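PDB 4MF7: glutathione S-transferase enzyme with thioredoxin-like domain from Bradyrhizobium sp., which probably catalyses the conjugation of glutathione to electrophilic substrates. Local coordinates for residues K55-L65 / I115-F126; Q136-Q144 / I203-W211. All blocks are in the same frame, centred on the assembly; numbering follows the deposited sequence. Where two conformers were deposited one is given.

Contact 1 (K55-L65 / I115-F126); sequences KVSIMLEETGL and ILQYLAEKTGQF
Helices 55-63 and 115-123 run side by side only 7° from parallel, their axes 10.1 Å apart at closest approach, with Val-56 set against Leu-116 at one end and Thr-63 against Gln-125 at the other. Met-59 gives the contact most surface. Its CG is anti to the backbone N (chi1 -175°), and the chain then bends at chi2, which carries the thioether across to the second helix. CB packs tightly on Leu-116 CD2 at 3.4 Å. CG lies by Leu-119 CD1, and CE reaches the backbone N of Ala-120 at 3.4 Å. Met-59 SD approaches the Phe-126 ring obliquely, 3.9 Å from CD2, in a Met-aromatic contact. The same ring meets Glu-62 CB at its CZ (3.5 Å), while Thr-63 CG2 sits at its edge. The Glu-62 carboxylate itself turns to a salt bridge with Arg-243. One turn earlier, the side chains of Val-56 and Ile-115 cross at about a right angle, CG2 to CG2 at 3.6 Å. Past Gly-64, where the first helix ends, Leu-65 CD1 rests on Thr-123 CG2 in the last turn of the second. Thr-123 OG1 donates to Leu-119 O. It also accepts from Gln-125 N, which makes an ST turn and ties the helix end to the following loop. From that loop Gln-125 NE2 makes a weak hydrogen bond to Thr-63 O, 3.3 Å long. A water bridges Gln-125 OE1 and Glu-62 O, the latter weakly. These are the two helices that pack on one side of the sheet in the thioredoxin-like domain. Val-56 and Leu-60 touch strand 43-47, and Met-59 also meets Ile-203 and Ile-206 of helix 203-215. Direct polar bonding across the pair is limited to one weak bond at the C-terminal ends, so the pairing probably rests mainly on the fit of apolar side chains.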
loop_
_atom_site.group_PDB
_atom_site.type_symbol
_atom_site.label_atom_id
_atom_site.label_comp_id
_atom_site.label_asym_id
_atom_site.label_seq_id
_atom_site.Cartn_x
_atom_site.Cartn_y
_atom_site.Cartn_z
ATOM N N LYS A 55 -3.017 6.911 -11.339
ATOM C CA LYS A 55 -2.126 7.431 -10.307
ATOM C C LYS A 55 -0.743 7.741 -10.883
ATOM O O LYS A 55 -0.158 8.808 -10.644
ATOM C CB LYS A 55 -1.957 6.406 -9.174
ATOM C CG LYS A 55 -3.228 6.079 -8.418
ATOM C CD LYS A 55 -2.971 4.978 -7.400
ATOM C CE LYS A 55 -4.234 4.555 -6.637
ATOM N NZ LYS A 55 -3.884 3.371 -5.791
ATOM N N VAL A 56 -0.224 6.800 -11.642
ATOM C CA VAL A 56 1.123 6.885 -12.141
ATOM C C VAL A 56 1.241 7.758 -13.381
ATOM O O VAL A 56 2.185 8.538 -13.457
ATOM C CB VAL A 56 1.723 5.489 -12.357
ATOM C CG1 VAL A 56 3.074 5.588 -13.042
ATOM C CG2 VAL A 56 1.836 4.791 -11.008
ATOM N N SER A 57 0.287 7.693 -14.322
ATOM C CA SER A 57 0.310 8.675 -15.437
ATOM C C SER A 57 0.145 10.115 -14.962
ATOM O O SER A 57 0.801 11.020 -15.498
ATOM C CB SER A 57 -0.751 8.356 -16.519
ATOM O OG SER A 57 -1.994 8.084 -15.914
ATOM N N ILE A 58 -0.727 10.353 -13.971
ATOM C CA ILE A 58 -0.854 11.690 -13.367
ATOM C C ILE A 58 0.455 12.119 -12.741
ATOM O O ILE A 58 0.913 13.244 -12.948
ATOM C CB ILE A 58 -2.028 11.802 -12.369
ATOM C CG1 ILE A 58 -3.362 11.607 -13.107
ATOM C CG2 ILE A 58 -1.998 13.147 -11.648
ATOM C CD1 ILE A 58 -4.593 11.485 -12.223
ATOM N N MET A 59 1.072 11.221 -11.968
ATOM C CA MET A 59 2.357 11.539 -11.364
ATOM C C MET A 59 3.415 11.885 -12.426
ATOM O O MET A 59 4.133 12.868 -12.280
ATOM C CB MET A 59 2.834 10.389 -10.482
ATOM C CG MET A 59 4.124 10.672 -9.712
ATOM S SD MET A 59 3.942 12.055 -8.590
ATOM C CE MET A 59 5.505 11.859 -7.668
ATOM N N LEU A 60 3.505 11.087 -13.475
ATOM C CA LEU A 60 4.449 11.380 -14.570
ATOM C C LEU A 60 4.153 12.724 -15.250
ATOM O O LEU A 60 5.061 13.519 -15.476
ATOM C CB LEU A 60 4.504 10.217 -15.559
ATOM C CG LEU A 60 5.146 8.947 -15.017
ATOM C CD1 LEU A 60 4.724 7.715 -15.803
ATOM C CD2 LEU A 60 6.668 9.090 -14.947
ATOM N N GLU A 61 2.879 13.036 -15.480
ATOM C CA GLU A 61 2.520 14.346 -16.048
ATOM C C GLU A 61 2.827 15.478 -15.080
ATOM O O GLU A 61 3.368 16.513 -15.484
ATOM C CB GLU A 61 1.039 14.371 -16.439
ATOM C CG GLU A 61 0.692 13.443 -17.590
ATOM C CD GLU A 61 1.194 13.940 -18.953
ATOM O OE1 GLU A 61 1.467 15.136 -19.052
ATOM O OE2 GLU A 61 1.367 13.125 -19.880
ATOM N N GLU A 62 2.514 15.292 -13.797
ATOM C CA GLU A 62 2.766 16.327 -12.781
ATOM C C GLU A 62 4.229 16.686 -12.617
ATOM O O GLU A 62 4.570 17.881 -12.500
ATOM C CB GLU A 62 2.198 15.947 -11.408
ATOM C CG GLU A 62 0.677 15.970 -11.340
ATOM C CD GLU A 62 0.080 17.341 -11.202
ATOM O OE1 GLU A 62 0.791 18.372 -11.342
ATOM O OE2 GLU A 62 -1.134 17.382 -10.969
ATOM N N THR A 63 5.081 15.676 -12.593
ATOM C CA THR A 63 6.516 15.888 -12.432
ATOM C C THR A 63 7.197 16.421 -13.700
ATOM O O THR A 63 8.300 16.924 -13.614
ATOM C CB THR A 63 7.273 14.625 -12.043
ATOM O OG1 THR A 63 7.148 13.616 -13.050
ATOM C CG2 THR A 63 6.816 14.109 -10.652
ATOM N N GLY A 64 6.564 16.243 -14.855
ATOM C CA GLY A 64 7.159 16.639 -16.147
ATOM C C GLY A 64 8.220 15.669 -16.662
ATOM O O GLY A 64 8.890 15.935 -17.665
ATOM N N LEU A 65 8.351 14.504 -16.022
ATOM C CA LEU A 65 9.316 13.508 -16.471
ATOM C C LEU A 65 8.966 13.002 -17.864
ATOM O O LEU A 65 7.805 12.685 -18.116
ATOM C CB LEU A 65 9.387 12.304 -15.514
ATOM C CG LEU A 65 10.114 12.514 -14.183
ATOM C CD1 LEU A 65 9.788 11.351 -13.237
ATOM C CD2 LEU A 65 11.620 12.664 -14.397
ATOM N N ILE A 115 5.580 3.057 -6.725
ATOM C CA ILE A 115 5.947 3.861 -7.888
ATOM C C ILE A 115 5.823 5.338 -7.568
ATOM O O ILE A 115 6.695 6.137 -7.961
ATOM C CB ILE A 115 5.143 3.470 -9.168
ATOM C CG1 ILE A 115 5.514 2.073 -9.687
ATOM C CG2 ILE A 115 5.402 4.506 -10.289
ATOM C CD1 ILE A 115 4.489 1.483 -10.614
ATOM N N LEU A 116 4.714 5.744 -6.928
ATOM C CA LEU A 116 4.497 7.120 -6.546
ATOM C C LEU A 116 5.587 7.594 -5.609
ATOM O O LEU A 116 6.122 8.670 -5.783
ATOM C CB LEU A 116 3.125 7.352 -5.911
ATOM C CG LEU A 116 1.876 7.259 -6.799
ATOM C CD1 LEU A 116 0.608 7.562 -6.007
ATOM C CD2 LEU A 116 1.987 8.185 -7.976
ATOM N N GLN A 117 5.943 6.774 -4.627
ATOM C CA GLN A 117 7.038 7.162 -3.750
ATOM C C GLN A 117 8.365 7.294 -4.480
ATOM O O GLN A 117 9.098 8.262 -4.232
ATOM C CB GLN A 117 7.218 6.168 -2.613
ATOM C CG GLN A 117 6.086 6.192 -1.620
ATOM C CD GLN A 117 6.387 5.303 -0.425
ATOM O OE1 GLN A 117 7.324 5.573 0.333
ATOM N NE2 GLN A 117 5.608 4.253 -0.253
ATOM N N TYR A 118 8.678 6.321 -5.323
ATOM C CA TYR A 118 9.891 6.320 -6.133
ATOM C C TYR A 118 10.007 7.595 -6.977
ATOM O O TYR A 118 11.063 8.274 -6.972
ATOM C CB TYR A 118 9.957 5.099 -7.040
ATOM C CG TYR A 118 11.085 5.184 -8.043
ATOM C CD1 TYR A 118 12.395 5.007 -7.642
ATOM C CD2 TYR A 118 10.844 5.518 -9.376
ATOM C CE1 TYR A 118 13.433 5.123 -8.535
ATOM C CE2 TYR A 118 11.881 5.619 -10.288
ATOM C CZ TYR A 118 13.175 5.444 -9.848
ATOM O OH TYR A 118 14.234 5.537 -10.720
ATOM N N LEU A 119 8.930 7.925 -7.685
ATOM C CA LEU A 119 8.905 9.140 -8.507
ATOM C C LEU A 119 8.971 10.446 -7.692
ATOM O O LEU A 119 9.595 11.392 -8.119
ATOM C CB LEU A 119 7.700 9.131 -9.460
ATOM C CG LEU A 119 7.654 8.022 -10.506
ATOM C CD1 LEU A 119 6.355 8.089 -11.269
ATOM C CD2 LEU A 119 8.849 8.017 -11.468
ATOM N N ALA A 120 8.366 10.492 -6.502
ATOM C CA ALA A 120 8.458 11.630 -5.619
ATOM C C ALA A 120 9.905 11.861 -5.190
ATOM O O ALA A 120 10.384 12.992 -5.166
ATOM C CB ALA A 120 7.569 11.468 -4.394
ATOM N N GLU A 121 10.595 10.784 -4.862
ATOM C CA GLU A 121 12.005 10.878 -4.439
ATOM C C GLU A 121 12.913 11.219 -5.605
ATOM O O GLU A 121 13.839 12.020 -5.457
ATOM C CB GLU A 121 12.503 9.578 -3.830
ATOM C CG GLU A 121 11.693 9.116 -2.653
ATOM C CD GLU A 121 12.186 9.647 -1.347
ATOM O OE1 GLU A 121 11.615 10.666 -0.895
ATOM O OE2 GLU A 121 13.128 9.023 -0.804
ATOM N N LYS A 122 12.670 10.606 -6.758
ATOM C CA LYS A 122 13.479 10.879 -7.955
ATOM C C LYS A 122 13.444 12.369 -8.297
ATOM O O LYS A 122 14.465 12.954 -8.693
ATOM C CB LYS A 122 12.974 10.055 -9.132
ATOM C CG LYS A 122 13.617 10.354 -10.479
ATOM C CD LYS A 122 13.057 9.445 -11.564
ATOM C CE LYS A 122 13.681 9.731 -12.932
ATOM N NZ LYS A 122 15.023 9.127 -13.069
ATOM N N THR A 123 12.279 12.988 -8.130
ATOM C CA THR A 123 12.062 14.359 -8.559
ATOM C C THR A 123 12.146 15.384 -7.456
ATOM O O THR A 123 12.227 16.574 -7.727
ATOM C CB THR A 123 10.677 14.500 -9.238
ATOM O OG1 THR A 123 9.644 14.212 -8.287
ATOM C CG2 THR A 123 10.575 13.586 -10.417
ATOM N N GLY A 124 12.100 14.953 -6.198
ATOM C CA GLY A 124 11.948 15.872 -5.097
ATOM C C GLY A 124 10.675 16.681 -5.077
ATOM O O GLY A 124 10.637 17.736 -4.461
ATOM N N GLN A 125 9.630 16.176 -5.747
ATOM C CA GLN A 125 8.344 16.843 -5.870
ATOM C C GLN A 125 7.205 16.003 -5.210
ATOM O O GLN A 125 7.292 14.784 -5.172
ATOM C CB GLN A 125 8.007 17.072 -7.374
ATOM C CG GLN A 125 8.999 17.952 -8.184
ATOM C CD GLN A 125 8.546 18.102 -9.660
ATOM O OE1 GLN A 125 7.414 18.499 -9.917
ATOM N NE2 GLN A 125 9.405 17.735 -10.609
ATOM N N PHE A 126 6.186 16.697 -4.716
ATOM C CA PHE A 126 4.857 16.144 -4.333
ATOM C C PHE A 126 4.884 15.373 -3.007
ATOM O O PHE A 126 4.044 14.503 -2.765
ATOM C CB PHE A 126 4.241 15.341 -5.490
ATOM C CG PHE A 126 4.115 16.159 -6.746
ATOM C CD1 PHE A 126 3.333 17.302 -6.726
ATOM C CD2 PHE A 126 4.804 15.834 -7.889
ATOM C CE1 PHE A 126 3.221 18.096 -7.865
ATOM C CE2 PHE A 126 4.723 16.646 -9.034
ATOM C CZ PHE A 126 3.918 17.764 -9.004
HETATM O O HOH W 1 6.981 20.141 -11.921
#

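Contact 2 (Q136-Q144 / I203-W211); sequences QTLQWLHFQ and IADIATLGW
Gln-144 folds over the indole of Trp-211 and reaches past it to the backbone of the same helix. Its CG lies between the backbone N and the carbonyl carbon (chi1 69°), and a second bend turns the amide back along the ring. CB stands over the five-membered ring, 3.7 Å from its centroid, as a CH-pi contact. NE2 donates to Ala-207 O at 2.9 Å, with the acceptor close to the amide plane. Helix 203-215 has a kink at this point: the backbone N of Trp-211 does not pair with the preceding turn, and the glutamine N-H bonds to a carbonyl at the break. Gln-144 is poorly ordered and is followed by residues that are not modelled, so this grip may be loose. Phe-143 turns its edge toward the Trp-211 face in an offset edge-to-face pair, planes at 84° and centroids 6.0 Å apart. With an alanine here in place of the indole, the Gln-144 chain is likely to lose the face it lies on, and the Phe-143 edge its aromatic partner. The segments belong to the helical domain of the glutathione transferase fold. Asp-205 OD2 accepts from Thr-202 N at the start of helix 203-215, consistent with the N-capping motif of this family. At that end Ile-203 carries the packing. Its CG1 meets Thr-137 CG2 at 3.8 Å, the two side chains crossing at about a right angle, and its CD1 touches both methyls of Leu-141. Next to it Ala-204 CB meets Trp-140 CB at 3.5 Å. Leu-141 CD2 also lies on Ala-207 CB, 3.9 Å away.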
loop_
_atom_site.group_PDB
_atom_site.type_symbol
_atom_site.label_atom_id
_atom_site.label_comp_id
_atom_site.label_asym_id
_atom_site.label_seq_id
_atom_site.Cartn_x
_atom_site.Cartn_y
_atom_site.Cartn_z
ATOM N N GLN A 136 2.762 10.894 7.139
ATOM C CA GLN A 136 1.319 10.911 7.082
ATOM C C GLN A 136 0.818 10.838 5.652
ATOM O O GLN A 136 -0.200 10.210 5.401
ATOM C CB GLN A 136 0.744 12.144 7.768
ATOM C CG GLN A 136 0.789 12.056 9.282
ATOM C CD GLN A 136 0.159 13.271 9.925
ATOM O OE1 GLN A 136 0.472 14.405 9.559
ATOM N NE2 GLN A 136 -0.727 13.046 10.888
ATOM N N THR A 137 1.540 11.475 4.733
ATOM C CA THR A 137 1.206 11.408 3.288
ATOM C C THR A 137 1.086 9.957 2.780
ATOM O O THR A 137 0.164 9.626 2.032
ATOM C CB THR A 137 2.236 12.163 2.434
ATOM O OG1 THR A 137 2.365 13.514 2.944
ATOM C CG2 THR A 137 1.795 12.183 0.946
ATOM N N LEU A 138 2.002 9.094 3.210
ATOM C CA LEU A 138 2.024 7.699 2.775
ATOM C C LEU A 138 0.768 6.906 3.150
ATOM O O LEU A 138 0.444 5.916 2.472
ATOM C CB LEU A 138 3.261 6.987 3.341
ATOM C CG LEU A 138 4.631 7.577 2.991
ATOM C CD1 LEU A 138 5.686 6.515 3.280
ATOM C CD2 LEU A 138 4.738 8.051 1.539
ATOM N N GLN A 139 0.078 7.331 4.201
ATOM C CA GLN A 139 -1.135 6.669 4.647
ATOM C C GLN A 139 -2.157 6.619 3.510
ATOM O O GLN A 139 -2.930 5.696 3.429
ATOM C CB GLN A 139 -1.758 7.367 5.840
ATOM C CG GLN A 139 -0.883 7.432 7.096
ATOM C CD GLN A 139 -1.462 8.316 8.172
ATOM O OE1 GLN A 139 -1.544 7.925 9.354
ATOM N NE2 GLN A 139 -1.870 9.534 7.785
ATOM N N TRP A 140 -2.151 7.643 2.651
ATOM C CA TRP A 140 -3.185 7.819 1.616
ATOM C C TRP A 140 -2.916 7.087 0.320
ATOM O O TRP A 140 -3.744 7.141 -0.564
ATOM C CB TRP A 140 -3.375 9.315 1.339
ATOM C CG TRP A 140 -3.826 9.987 2.559
ATOM C CD1 TRP A 140 -3.034 10.589 3.535
ATOM C CD2 TRP A 140 -5.166 10.098 3.013
ATOM N NE1 TRP A 140 -3.818 11.029 4.559
ATOM C CE2 TRP A 140 -5.131 10.760 4.259
ATOM C CE3 TRP A 140 -6.406 9.689 2.492
ATOM C CZ2 TRP A 140 -6.288 11.034 4.993
ATOM C CZ3 TRP A 140 -7.568 9.977 3.224
ATOM C CH2 TRP A 140 -7.491 10.640 4.464
ATOM N N LEU A 141 -1.787 6.380 0.209
ATOM C CA LEU A 141 -1.471 5.678 -1.018
ATOM C C LEU A 141 -2.241 4.377 -1.154
ATOM O O LEU A 141 -2.257 3.826 -2.206
ATOM C CB LEU A 141 0.017 5.407 -1.158
ATOM C CG LEU A 141 0.851 6.674 -1.082
ATOM C CD1 LEU A 141 2.311 6.275 -1.152
ATOM C CD2 LEU A 141 0.499 7.641 -2.222
ATOM N N HIS A 142 -2.873 3.928 -0.077
ATOM C CA HIS A 142 -3.622 2.679 -0.032
ATOM C C HIS A 142 -4.859 2.942 0.807
ATOM O O HIS A 142 -5.087 2.325 1.841
ATOM C CB HIS A 142 -2.735 1.572 0.540
ATOM C CG HIS A 142 -1.518 1.335 -0.294
ATOM N ND1 HIS A 142 -0.294 1.890 0.003
ATOM C CD2 HIS A 142 -1.362 0.676 -1.465
ATOM C CE1 HIS A 142 0.577 1.539 -0.924
ATOM N NE2 HIS A 142 -0.047 0.806 -1.831
ATOM N N PHE A 143 -5.641 3.888 0.312
ATOM C CA PHE A 143 -6.817 4.387 0.985
ATOM C C PHE A 143 -7.976 3.613 0.427
ATOM O O PHE A 143 -8.581 2.828 1.130
ATOM C CB PHE A 143 -7.011 5.880 0.739
ATOM C CG PHE A 143 -8.298 6.406 1.265
ATOM C CD1 PHE A 143 -8.613 6.255 2.583
ATOM C CD2 PHE A 143 -9.210 7.000 0.430
ATOM C CE1 PHE A 143 -9.797 6.711 3.074
ATOM C CE2 PHE A 143 -10.394 7.456 0.912
ATOM C CZ PHE A 143 -10.688 7.318 2.236
ATOM N N GLN A 144 -8.257 3.831 -0.844
ATOM C CA GLN A 144 -9.294 3.083 -1.487
ATOM C C GLN A 144 -8.777 1.712 -1.834
ATOM O O GLN A 144 -9.480 0.739 -1.650
ATOM C CB GLN A 144 -9.785 3.791 -2.728
ATOM C CG GLN A 144 -8.782 3.832 -3.847
ATOM C CD GLN A 144 -7.972 5.101 -3.821
ATOM O OE1 GLN A 144 -7.785 5.693 -2.771
ATOM N NE2 GLN A 144 -7.494 5.519 -4.972
ATOM N N ILE A 203 1.467 13.399 -3.520
ATOM C CA ILE A 203 1.118 12.059 -3.973
ATOM C C ILE A 203 -0.174 11.497 -3.337
ATOM O O ILE A 203 -0.814 10.614 -3.929
ATOM C CB ILE A 203 2.292 11.053 -3.891
ATOM C CG1 ILE A 203 2.819 10.841 -2.447
ATOM C CG2 ILE A 203 3.383 11.407 -4.845
ATOM C CD1 ILE A 203 3.898 9.775 -2.358
ATOM N N ALA A 204 -0.582 12.003 -2.168
ATOM C CA ALA A 204 -1.890 11.623 -1.574
ATOM C C ALA A 204 -3.082 12.001 -2.467
ATOM O O ALA A 204 -3.976 11.203 -2.666
ATOM C CB ALA A 204 -2.070 12.203 -0.181
ATOM N N ASP A 205 -3.101 13.237 -2.972
ATOM C CA ASP A 205 -4.141 13.692 -3.915
ATOM C C ASP A 205 -4.037 12.948 -5.257
ATOM O O ASP A 205 -5.051 12.490 -5.819
ATOM C CB ASP A 205 -4.046 15.198 -4.121
ATOM C CG ASP A 205 -3.969 15.943 -2.800
ATOM O OD1 ASP A 205 -5.022 16.083 -2.121
ATOM O OD2 ASP A 205 -2.837 16.336 -2.468
ATOM N N ILE A 206 -2.799 12.781 -5.726
ATOM C CA ILE A 206 -2.527 12.096 -6.985
ATOM C C ILE A 206 -3.015 10.653 -6.898
ATOM O O ILE A 206 -3.497 10.113 -7.877
ATOM C CB ILE A 206 -1.032 12.215 -7.371
ATOM C CG1 ILE A 206 -0.674 13.690 -7.633
ATOM C CG2 ILE A 206 -0.634 11.312 -8.531
ATOM C CD1 ILE A 206 0.821 13.936 -7.720
ATOM N N ALA A 207 -2.916 10.037 -5.715
ATOM C CA ALA A 207 -3.355 8.655 -5.544
ATOM C C ALA A 207 -4.886 8.503 -5.491
ATOM O O ALA A 207 -5.406 7.427 -5.741
ATOM C CB ALA A 207 -2.749 8.065 -4.274
ATOM N N THR A 208 -5.604 9.564 -5.145
ATOM C CA THR A 208 -7.018 9.445 -4.827
ATOM C C THR A 208 -7.969 10.164 -5.808
ATOM O O THR A 208 -9.144 9.770 -5.948
ATOM C CB THR A 208 -7.271 9.941 -3.394
ATOM O OG1 THR A 208 -6.799 11.267 -3.261
ATOM C CG2 THR A 208 -6.483 9.100 -2.420
ATOM N N LEU A 209 -7.482 11.195 -6.494
ATOM C CA LEU A 209 -8.358 11.967 -7.396
ATOM C C LEU A 209 -9.035 11.092 -8.449
ATOM O O LEU A 209 -10.232 11.239 -8.704
ATOM C CB LEU A 209 -7.583 13.075 -8.087
ATOM C CG LEU A 209 -7.353 14.335 -7.275
ATOM C CD1 LEU A 209 -6.272 15.193 -7.934
ATOM C CD2 LEU A 209 -8.650 15.120 -7.119
ATOM N N GLY A 210 -8.264 10.215 -9.095
ATOM C CA GLY A 210 -8.795 9.390 -10.179
ATOM C C GLY A 210 -9.876 8.436 -9.711
ATOM O O GLY A 210 -10.890 8.208 -10.384
ATOM N N TRP A 211 -9.668 7.875 -8.541
ATOM C CA TRP A 211 -10.640 6.969 -7.946
ATOM C C TRP A 211 -11.981 7.660 -7.704
ATOM O O TRP A 211 -13.032 7.135 -8.065
ATOM C CB TRP A 211 -10.123 6.333 -6.653
ATOM C CG TRP A 211 -11.241 5.766 -5.791
ATOM C CD1 TRP A 211 -11.977 4.638 -6.027
ATOM C CD2 TRP A 211 -11.752 6.328 -4.572
ATOM N NE1 TRP A 211 -12.910 4.464 -5.030
ATOM C CE2 TRP A 211 -12.796 5.491 -4.130
ATOM C CE3 TRP A 211 -11.430 7.466 -3.821
ATOM C CZ2 TRP A 211 -13.515 5.751 -2.965
ATOM C CZ3 TRP A 211 -12.147 7.722 -2.664
ATOM C CH2 TRP A 211 -13.175 6.872 -2.251
#

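How the contacts relate
From the N terminus, the chain first passes through 55-65, then through three strands and a helix, and contact 1 closes this loop of 49 residues when 115-126 arrives. It joins two helices of the thioredoxin-like domain. Helix 131-138 follows, and contact 2 closes a second loop, which includes the unmodelled residues 145-169 and helix 171-190, when 203-211 packs back. The loops are in series, neither nested nor crossed. The contacts touch directly: Phe-126 O and Ile-203 N lie 2.9 Å apart, probably hydrogen-bonded, and Lys-55 packs on Ala-207. Where the contacts meet, the thioredoxin-like domain is tied to the helical domain. Both contacts also touch the second subunit.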